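Local coordinates for protein phosphodiesterase (Trypanosoma brucei brucei, PDB 5H2Q) that belongs to the all-helical 3'5'-cyclic nucleotide phosphodiesterase family and holds a zinc ion and a magnesium ion, at residues Y52-G57 against D95-I100. Numbering follows the deposited sequence. Where two conformers were deposited one is given.
Sequences YRLLLG and DVCQTI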
loop_
_atom_site.group_PDB
_atom_site.type_symbol
_atom_site.label_atom_id
_atom_site.label_comp_id
_atom_site.label_asym_id
_atom_site.label_seq_id
_atom_site.Cartn_x
_atom_site.Cartn_y
_atom_site.Cartn_z
ATOM N N TYR A 52 -2.200 13.032 -6.638
ATOM C CA TYR A 52 -1.534 14.259 -7.095
ATOM C C TYR A 52 -1.825 15.435 -6.161
ATOM O O TYR A 52 -0.890 16.056 -5.674
ATOM C CB TYR A 52 -1.983 14.564 -8.535
ATOM C CG TYR A 52 -1.353 15.787 -9.166
ATOM C CD1 TYR A 52 0.013 15.827 -9.439
ATOM C CD2 TYR A 52 -2.140 16.842 -9.620
ATOM C CE1 TYR A 52 0.597 16.935 -10.046
ATOM C CE2 TYR A 52 -1.567 17.961 -10.224
ATOM C CZ TYR A 52 -0.201 17.993 -10.451
ATOM O OH TYR A 52 0.369 19.093 -11.038
ATOM N N ARG A 53 -3.114 15.709 -5.888
ATOM C CA ARG A 53 -3.507 16.810 -5.018
ATOM C C ARG A 53 -3.128 16.584 -3.572
ATOM O O ARG A 53 -2.764 17.541 -2.887
ATOM C CB ARG A 53 -4.998 17.133 -5.184
ATOM C CG ARG A 53 -5.377 17.613 -6.573
ATOM C CD ARG A 53 -4.588 18.854 -6.966
ATOM N NE ARG A 53 -4.811 19.253 -8.355
ATOM C CZ ARG A 53 -4.267 20.327 -8.921
ATOM N NH1 ARG A 53 -4.536 20.627 -10.185
ATOM N NH2 ARG A 53 -3.454 21.114 -8.226
ATOM N N LEU A 54 -3.181 15.333 -3.099
ATOM C CA LEU A 54 -2.759 15.047 -1.723
ATOM C C LEU A 54 -1.282 15.416 -1.544
ATOM O O LEU A 54 -0.924 16.136 -0.612
ATOM C CB LEU A 54 -2.957 13.563 -1.412
ATOM C CG LEU A 54 -2.572 13.101 -0.013
ATOM C CD1 LEU A 54 -3.546 13.679 1.059
ATOM C CD2 LEU A 54 -2.540 11.600 0.049
ATOM N N LEU A 55 -0.442 14.952 -2.472
ATOM C CA LEU A 55 0.994 15.194 -2.394
ATOM C C LEU A 55 1.354 16.665 -2.659
ATOM O O LEU A 55 2.100 17.248 -1.884
ATOM C CB LEU A 55 1.747 14.215 -3.297
ATOM C CG LEU A 55 2.023 12.799 -2.726
ATOM C CD1 LEU A 55 0.799 12.173 -2.041
ATOM C CD2 LEU A 55 2.550 11.868 -3.803
ATOM N N LEU A 56 0.790 17.292 -3.699
ATOM C CA LEU A 56 1.130 18.721 -3.912
ATOM C C LEU A 56 0.633 19.571 -2.733
ATOM O O LEU A 56 1.302 20.527 -2.329
ATOM C CB LEU A 56 0.492 19.261 -5.210
ATOM C CG LEU A 56 1.186 19.006 -6.520
ATOM C CD1 LEU A 56 0.541 19.856 -7.614
ATOM C CD2 LEU A 56 2.699 19.283 -6.462
ATOM N N GLY A 57 -0.526 19.185 -2.174
ATOM C CA GLY A 57 -1.167 19.882 -1.069
ATOM C C GLY A 57 -0.326 19.915 0.184
ATOM O O GLY A 57 -0.390 20.888 0.936
ATOM N N ASP A 95 -5.272 4.262 -2.290
ATOM C CA ASP A 95 -5.790 4.089 -0.947
ATOM C C ASP A 95 -4.662 3.972 0.072
ATOM O O ASP A 95 -4.723 4.628 1.120
ATOM C CB ASP A 95 -6.690 2.831 -0.894
ATOM C CG ASP A 95 -7.141 2.512 0.513
ATOM O OD1 ASP A 95 -7.643 3.431 1.198
ATOM O OD2 ASP A 95 -6.994 1.349 0.928
ATOM N N VAL A 96 -3.645 3.142 -0.218
ATOM C CA VAL A 96 -2.521 2.958 0.715
ATOM C C VAL A 96 -1.772 4.289 0.931
ATOM O O VAL A 96 -1.407 4.623 2.068
ATOM C CB VAL A 96 -1.605 1.787 0.313
ATOM C CG1 VAL A 96 -0.316 1.785 1.130
ATOM C CG2 VAL A 96 -2.346 0.449 0.456
ATOM N N CYS A 97 -1.606 5.056 -0.150
ATOM C CA CYS A 97 -0.947 6.363 -0.122
ATOM C C CYS A 97 -1.737 7.287 0.803
ATOM O O CYS A 97 -1.171 7.844 1.739
ATOM C CB CYS A 97 -0.855 6.938 -1.530
ATOM S SG CYS A 97 0.012 8.525 -1.616
ATOM N N GLN A 98 -3.063 7.421 0.545
ATOM C CA GLN A 98 -3.960 8.278 1.343
ATOM C C GLN A 98 -3.977 7.846 2.820
ATOM O O GLN A 98 -3.926 8.695 3.724
ATOM C CB GLN A 98 -5.363 8.278 0.732
ATOM C CG GLN A 98 -6.255 9.393 1.311
ATOM C CD GLN A 98 -6.947 9.016 2.618
ATOM O OE1 GLN A 98 -7.158 7.841 2.938
ATOM N NE2 GLN A 98 -7.296 10.020 3.421
ATOM N N THR A 99 -4.060 6.535 3.061
ATOM C CA THR A 99 -4.093 5.998 4.427
ATOM C C THR A 99 -2.818 6.309 5.178
ATOM O O THR A 99 -2.878 6.823 6.296
ATOM C CB THR A 99 -4.389 4.486 4.411
ATOM O OG1 THR A 99 -5.598 4.292 3.694
ATOM C CG2 THR A 99 -4.558 3.925 5.815
ATOM N N ILE A 100 -1.655 6.055 4.561
ATOM C CA ILE A 100 -0.373 6.345 5.200
ATOM C C ILE A 100 -0.306 7.852 5.511
ATOM O O ILE A 100 0.124 8.234 6.595
ATOM C CB ILE A 100 0.818 5.835 4.379
ATOM C CG1 ILE A 100 0.857 4.268 4.427
ATOM C CG2 ILE A 100 2.135 6.398 4.902
ATOM C CD1 ILE A 100 1.829 3.697 3.475
#
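L54 and L55 of helix 43-58 pack their methyls on C97 and Q98 of helix 90-105, two helices that associate here through a few apolar groups at an axis separation of 10.8 Å. The two segments run in the same general direction, their axes inclined at 31°, and the backbones come nearest at L54 and Q98, whose CA atoms lie 7.5 Å apart.

Two leucine methyls make the apolar contacts. L54 points toward the other helix and, with CG anti to the backbone N (chi1 -180°), carries its CD2 methyl onto the main chain at Q98, 3.8 Å from that residue's CA. The same methyl lies 4.4 Å from Q98 CB and 4.3 Å from C97 SG, so one branch of the leucine meets both residues. In the conformer of L55 given here, one of two deposited, CG lies anti to the carbonyl carbon (chi1 -82°), and CD1 reaches C97 SG at 3.8 Å. The thiol sulfur therefore faces a methyl from each leucine, and the C97 side chain also touches A125 and L126 of helix 115-127, which extend the apolar surroundings.

The polar end of Q98 is engaged outside the two segments. Q98 offers its aliphatic CB to L54, while its amide NE2 hydrogen-bonds to the carbonyls of V26 and D28. Nearby loop residues add to the packing, T27 against L54 and F31 against Q98.

With only 133 Å² buried and every touching residue in the interior, the chemistry implies a small, nondirectional van der Waals contact joining helix 43-58 to helix 90-105. The latter helix also carries the zinc ligand H92, and the side chain of C97 lies about 11 Å from the bound zinc ion.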